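Local coordinates for RagA protein (Porphyromonas gingivalis, PDB 6SLN) that probably imports substrates across the outer membrane as a TonB-dependent receptor, a beta-barrel closed by a plug domain, at residues 235-249 and 391-403. Residues are numbered along the deposited sequence; the frame is centred on the assembly and turned at random.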
loop_
_atom_site.group_PDB
_atom_site.type_symbol
_atom_site.label_atom_id
_atom_site.label_comp_id
_atom_site.label_asym_id
_atom_site.label_seq_id
_atom_site.Cartn_x
_atom_site.Cartn_y
_atom_site.Cartn_z
ATOM N N PRO A 235 26.955 -35.769 -3.064
ATOM C CA PRO A 235 25.841 -36.316 -2.271
ATOM C C PRO A 235 24.919 -37.189 -3.082
ATOM O O PRO A 235 24.211 -38.027 -2.513
ATOM C CB PRO A 235 25.108 -35.059 -1.770
ATOM C CG PRO A 235 26.139 -34.021 -1.726
ATOM C CD PRO A 235 27.065 -34.306 -2.883
ATOM N N LEU A 236 24.886 -37.009 -4.397
ATOM C CA LEU A 236 23.997 -37.818 -5.219
ATOM C C LEU A 236 24.526 -39.234 -5.423
ATOM O O LEU A 236 23.725 -40.165 -5.551
ATOM C CB LEU A 236 23.762 -37.124 -6.558
ATOM C CG LEU A 236 22.871 -35.902 -6.360
ATOM C CD1 LEU A 236 23.536 -34.620 -6.846
ATOM C CD2 LEU A 236 21.559 -36.137 -7.039
ATOM N N ASP A 237 25.854 -39.414 -5.405
ATOM C CA ASP A 237 26.469 -40.684 -5.805
ATOM C C ASP A 237 25.875 -41.861 -5.044
ATOM O O ASP A 237 25.540 -42.894 -5.637
ATOM C CB ASP A 237 27.987 -40.635 -5.588
ATOM C CG ASP A 237 28.699 -39.628 -6.510
ATOM O OD1 ASP A 237 28.035 -38.906 -7.290
ATOM O OD2 ASP A 237 29.949 -39.552 -6.443
ATOM N N ASN A 238 25.688 -41.698 -3.742
ATOM C CA ASN A 238 25.426 -42.785 -2.812
ATOM C C ASN A 238 23.944 -43.002 -2.525
ATOM O O ASN A 238 23.619 -43.844 -1.676
ATOM C CB ASN A 238 26.150 -42.499 -1.496
ATOM C CG ASN A 238 26.011 -41.027 -1.073
ATOM O OD1 ASN A 238 26.792 -40.168 -1.504
ATOM N ND2 ASN A 238 24.993 -40.731 -0.262
ATOM N N MET A 239 23.046 -42.261 -3.182
ATOM C CA MET A 239 21.630 -42.424 -2.876
ATOM C C MET A 239 21.057 -43.658 -3.586
ATOM O O MET A 239 21.532 -44.089 -4.645
ATOM C CB MET A 239 20.824 -41.164 -3.250
ATOM C CG MET A 239 21.204 -39.870 -2.483
ATOM S SD MET A 239 21.029 -39.954 -0.681
ATOM C CE MET A 239 19.259 -40.255 -0.556
ATOM N N MET A 240 20.028 -44.232 -2.964
ATOM C CA MET A 240 19.349 -45.385 -3.522
ATOM C C MET A 240 18.774 -45.052 -4.892
ATOM O O MET A 240 18.346 -43.926 -5.164
ATOM C CB MET A 240 18.220 -45.852 -2.600
ATOM C CG MET A 240 18.625 -46.730 -1.426
ATOM S SD MET A 240 17.177 -47.013 -0.389
ATOM C CE MET A 240 17.878 -47.949 0.961
ATOM N N THR A 241 18.779 -46.053 -5.758
ATOM C CA THR A 241 18.091 -45.968 -7.032
ATOM C C THR A 241 16.592 -46.156 -6.812
ATOM O O THR A 241 16.120 -46.320 -5.681
ATOM C CB THR A 241 18.638 -47.012 -7.996
ATOM O OG1 THR A 241 18.444 -48.308 -7.423
ATOM C CG2 THR A 241 20.118 -46.776 -8.254
ATOM N N GLY A 242 15.833 -46.118 -7.907
ATOM C CA GLY A 242 14.411 -46.352 -7.825
ATOM C C GLY A 242 14.160 -47.758 -7.328
ATOM O O GLY A 242 13.454 -47.958 -6.329
ATOM N N ASP A 243 14.746 -48.745 -8.016
ATOM C CA ASP A 243 14.500 -50.137 -7.656
ATOM C C ASP A 243 14.884 -50.383 -6.212
ATOM O O ASP A 243 14.102 -50.939 -5.431
ATOM C CB ASP A 243 15.270 -51.091 -8.577
ATOM C CG ASP A 243 14.666 -51.185 -9.967
ATOM O OD1 ASP A 243 13.478 -50.831 -10.135
ATOM O OD2 ASP A 243 15.395 -51.592 -10.901
ATOM N N GLU A 244 16.084 -49.942 -5.835
ATOM C CA GLU A 244 16.591 -50.194 -4.493
ATOM C C GLU A 244 15.660 -49.625 -3.431
ATOM O O GLU A 244 15.326 -50.315 -2.458
ATOM C CB GLU A 244 17.992 -49.615 -4.357
ATOM C CG GLU A 244 19.003 -50.372 -5.137
ATOM C CD GLU A 244 20.356 -49.733 -5.087
ATOM O OE1 GLU A 244 20.431 -48.482 -4.978
ATOM O OE2 GLU A 244 21.344 -50.489 -5.173
ATOM N N LEU A 245 15.238 -48.364 -3.596
ATOM C CA LEU A 245 14.312 -47.767 -2.639
ATOM C C LEU A 245 13.027 -48.574 -2.546
ATOM O O LEU A 245 12.564 -48.889 -1.444
ATOM C CB LEU A 245 13.996 -46.319 -3.017
ATOM C CG LEU A 245 12.903 -45.719 -2.126
ATOM C CD1 LEU A 245 13.350 -45.790 -0.666
ATOM C CD2 LEU A 245 12.584 -44.308 -2.536
ATOM N N LEU A 246 12.435 -48.927 -3.698
ATOM C CA LEU A 246 11.181 -49.675 -3.671
ATOM C C LEU A 246 11.352 -51.025 -2.983
ATOM O O LEU A 246 10.511 -51.431 -2.174
ATOM C CB LEU A 246 10.635 -49.857 -5.083
ATOM C CG LEU A 246 9.410 -50.774 -5.213
ATOM C CD1 LEU A 246 8.295 -50.294 -4.310
ATOM C CD2 LEU A 246 8.925 -50.824 -6.659
ATOM N N ASP A 247 12.436 -51.732 -3.272
ATOM C CA ASP A 247 12.658 -52.993 -2.573
ATOM C C ASP A 247 12.826 -52.756 -1.085
ATOM O O ASP A 247 12.285 -53.504 -0.261
ATOM C CB ASP A 247 13.884 -53.709 -3.132
ATOM C CG ASP A 247 13.899 -55.173 -2.780
ATOM O OD1 ASP A 247 12.856 -55.843 -2.985
ATOM O OD2 ASP A 247 14.953 -55.646 -2.296
ATOM N N PHE A 248 13.568 -51.709 -0.730
ATOM C CA PHE A 248 13.813 -51.376 0.671
ATOM C C PHE A 248 12.502 -51.146 1.417
ATOM O O PHE A 248 12.236 -51.786 2.436
ATOM C CB PHE A 248 14.726 -50.151 0.718
ATOM C CG PHE A 248 14.976 -49.605 2.084
ATOM C CD1 PHE A 248 15.642 -50.352 3.040
ATOM C CD2 PHE A 248 14.584 -48.319 2.399
ATOM C CE1 PHE A 248 15.889 -49.832 4.290
ATOM C CE2 PHE A 248 14.833 -47.792 3.652
ATOM C CZ PHE A 248 15.482 -48.550 4.595
ATOM N N GLN A 249 11.639 -50.285 0.884
ATOM C CA GLN A 249 10.379 -49.985 1.550
ATOM C C GLN A 249 9.497 -51.219 1.676
ATOM O O GLN A 249 8.824 -51.403 2.693
ATOM C CB GLN A 249 9.637 -48.888 0.791
ATOM C CG GLN A 249 10.400 -47.576 0.657
ATOM C CD GLN A 249 9.738 -46.646 -0.334
ATOM O OE1 GLN A 249 9.482 -47.029 -1.486
ATOM N NE2 GLN A 249 9.417 -45.429 0.111
ATOM N N THR A 391 18.015 -28.878 -2.524
ATOM C CA THR A 391 18.963 -29.985 -2.521
ATOM C C THR A 391 18.448 -31.125 -1.664
ATOM O O THR A 391 18.761 -32.289 -1.925
ATOM C CB THR A 391 20.322 -29.533 -2.019
ATOM O OG1 THR A 391 20.134 -28.760 -0.829
ATOM C CG2 THR A 391 21.029 -28.705 -3.063
ATOM N N PHE A 392 17.645 -30.809 -0.653
ATOM C CA PHE A 392 16.965 -31.847 0.108
ATOM C C PHE A 392 16.123 -32.733 -0.801
ATOM O O PHE A 392 16.182 -33.964 -0.712
ATOM C CB PHE A 392 16.090 -31.214 1.185
ATOM C CG PHE A 392 15.167 -32.179 1.836
ATOM C CD1 PHE A 392 15.660 -33.182 2.647
ATOM C CD2 PHE A 392 13.808 -32.111 1.611
ATOM C CE1 PHE A 392 14.811 -34.085 3.257
ATOM C CE2 PHE A 392 12.946 -33.007 2.215
ATOM C CZ PHE A 392 13.452 -34.003 3.045
ATOM N N GLY A 393 15.305 -32.122 -1.663
ATOM C CA GLY A 393 14.459 -32.904 -2.546
ATOM C C GLY A 393 15.250 -33.622 -3.621
ATOM O O GLY A 393 14.908 -34.744 -4.008
ATOM N N VAL A 394 16.326 -32.996 -4.103
ATOM C CA VAL A 394 17.207 -33.653 -5.062
ATOM C C VAL A 394 17.636 -35.022 -4.552
ATOM O O VAL A 394 17.675 -35.998 -5.310
ATOM C CB VAL A 394 18.422 -32.759 -5.364
ATOM C CG1 VAL A 394 19.461 -33.531 -6.156
ATOM C CG2 VAL A 394 17.971 -31.504 -6.114
ATOM N N LEU A 395 17.962 -35.118 -3.262
ATOM C CA LEU A 395 18.340 -36.402 -2.690
ATOM C C LEU A 395 17.122 -37.236 -2.319
ATOM O O LEU A 395 17.102 -38.443 -2.551
ATOM C CB LEU A 395 19.214 -36.197 -1.451
ATOM C CG LEU A 395 20.490 -35.361 -1.570
ATOM C CD1 LEU A 395 21.244 -35.395 -0.260
ATOM C CD2 LEU A 395 21.377 -35.811 -2.731
ATOM N N THR A 396 16.095 -36.636 -1.733
ATOM C CA THR A 396 15.099 -37.452 -1.044
ATOM C C THR A 396 13.901 -37.832 -1.893
ATOM O O THR A 396 13.038 -38.562 -1.404
ATOM C CB THR A 396 14.601 -36.748 0.233
ATOM O OG1 THR A 396 14.213 -35.405 -0.070
ATOM C CG2 THR A 396 15.705 -36.735 1.243
ATOM N N MET A 397 13.797 -37.352 -3.115
ATOM C CA MET A 397 12.657 -37.747 -3.935
ATOM C C MET A 397 12.852 -39.185 -4.404
ATOM O O MET A 397 13.917 -39.511 -4.951
ATOM C CB MET A 397 12.474 -36.795 -5.136
ATOM C CG MET A 397 11.776 -35.450 -4.814
ATOM S SD MET A 397 10.157 -35.654 -4.056
ATOM C CE MET A 397 9.252 -36.658 -5.208
ATOM N N PRO A 398 11.890 -40.079 -4.163
ATOM C CA PRO A 398 11.939 -41.404 -4.787
ATOM C C PRO A 398 12.247 -41.264 -6.266
ATOM O O PRO A 398 11.642 -40.467 -6.970
ATOM C CB PRO A 398 10.529 -41.960 -4.562
ATOM C CG PRO A 398 10.030 -41.244 -3.360
ATOM C CD PRO A 398 10.640 -39.868 -3.412
ATOM N N ARG A 399 13.231 -42.014 -6.731
ATOM C CA ARG A 399 13.656 -41.870 -8.111
ATOM C C ARG A 399 12.655 -42.441 -9.112
ATOM O O ARG A 399 12.771 -42.143 -10.301
ATOM C CB ARG A 399 15.030 -42.509 -8.279
ATOM C CG ARG A 399 16.170 -41.536 -8.111
ATOM C CD ARG A 399 16.291 -41.075 -6.681
ATOM N NE ARG A 399 17.492 -40.275 -6.517
ATOM C CZ ARG A 399 17.496 -39.009 -6.135
ATOM N NH1 ARG A 399 16.353 -38.383 -5.855
ATOM N NH2 ARG A 399 18.648 -38.373 -6.041
ATOM N N TYR A 400 11.654 -43.197 -8.665
ATOM C CA TYR A 400 10.586 -43.661 -9.540
ATOM C C TYR A 400 9.474 -42.637 -9.705
ATOM O O TYR A 400 8.498 -42.906 -10.419
ATOM C CB TYR A 400 9.992 -44.980 -9.036
ATOM C CG TYR A 400 9.669 -45.053 -7.554
ATOM C CD1 TYR A 400 8.522 -44.461 -7.029
ATOM C CD2 TYR A 400 10.500 -45.748 -6.682
ATOM C CE1 TYR A 400 8.216 -44.551 -5.685
ATOM C CE2 TYR A 400 10.210 -45.842 -5.330
ATOM C CZ TYR A 400 9.071 -45.240 -4.828
ATOM O OH TYR A 400 8.790 -45.335 -3.468
ATOM N N TYR A 401 9.592 -41.488 -9.056
ATOM C CA TYR A 401 8.703 -40.361 -9.281
ATOM C C TYR A 401 9.366 -39.453 -10.299
ATOM O O TYR A 401 10.530 -39.077 -10.139
ATOM C CB TYR A 401 8.424 -39.600 -7.984
ATOM C CG TYR A 401 7.431 -40.303 -7.130
ATOM C CD1 TYR A 401 6.386 -41.013 -7.699
ATOM C CD2 TYR A 401 7.562 -40.309 -5.751
ATOM C CE1 TYR A 401 5.472 -41.679 -6.916
ATOM C CE2 TYR A 401 6.669 -40.988 -4.955
ATOM C CZ TYR A 401 5.622 -41.670 -5.535
ATOM O OH TYR A 401 4.717 -42.324 -4.726
ATOM N N ASN A 402 8.623 -39.106 -11.343
ATOM C CA ASN A 402 9.193 -38.489 -12.538
ATOM C C ASN A 402 8.484 -37.177 -12.813
ATOM O O ASN A 402 7.282 -37.187 -13.151
ATOM C CB ASN A 402 9.059 -39.427 -13.735
ATOM C CG ASN A 402 9.729 -38.891 -14.980
ATOM O OD1 ASN A 402 10.619 -38.046 -14.931
ATOM N ND2 ASN A 402 9.302 -39.385 -16.101
ATOM N N PRO A 403 9.169 -36.041 -12.689
ATOM C CA PRO A 403 8.545 -34.756 -13.026
ATOM C C PRO A 403 8.747 -34.333 -14.472
ATOM O O PRO A 403 8.428 -33.192 -14.805
ATOM C CB PRO A 403 9.268 -33.787 -12.073
ATOM C CG PRO A 403 10.681 -34.357 -12.013
ATOM C CD PRO A 403 10.554 -35.870 -12.224
HETATM O O HOH W 1 20.120 -41.522 -6.582
HETATM O O HOH W 2 14.685 -43.766 -5.386
#
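Tyr400 reaches helix 242-252 with its hydroxyl, giving Gln249 OE1 a 2.7 Å hydrogen bond on a carbonyl lone pair, where two long helix-and-loop connections between strands of this TonB-dependent receptor barrel pack together. Its ring, 46° from the amide plane, turns an edge to Gly242 O, while Leu245 CD2 and Leu246 CB both lie 4.0 Å from Tyr400 CE2. The same Leu245 methyl packs on Pro398 CB at 3.7 Å. With chi1 at 46°, Tyr400 CG lies between its own backbone N and carbonyl carbon, and one ring face, toward its rim, rests on Pro398 CB. At the other end Leu395 CD2 packs against Pro235 CB, Leu236 CG and Met239 CG, and Leu236 CD2 meets Val394 CG1 at 3.5 Å, the two side chains crossing nearly at right angles. Between these apolar patches runs Arg399, its CB 3.7 Å from side-chain-less Gly242 N, the backbones close. Waters accept from Arg399 NE and N; their bonds onward to Met240 O and Thr241 O are weak. Behind them, a capping box of Thr241 and Glu244 starts the helix, and Lys892 salt-bridges Glu244. Bent at chi2 (69°), Arg399 brings NH1 and NH2 end-on to Val394 O, at 2.8 and 2.7 Å, while NH1 also binds Met397 O.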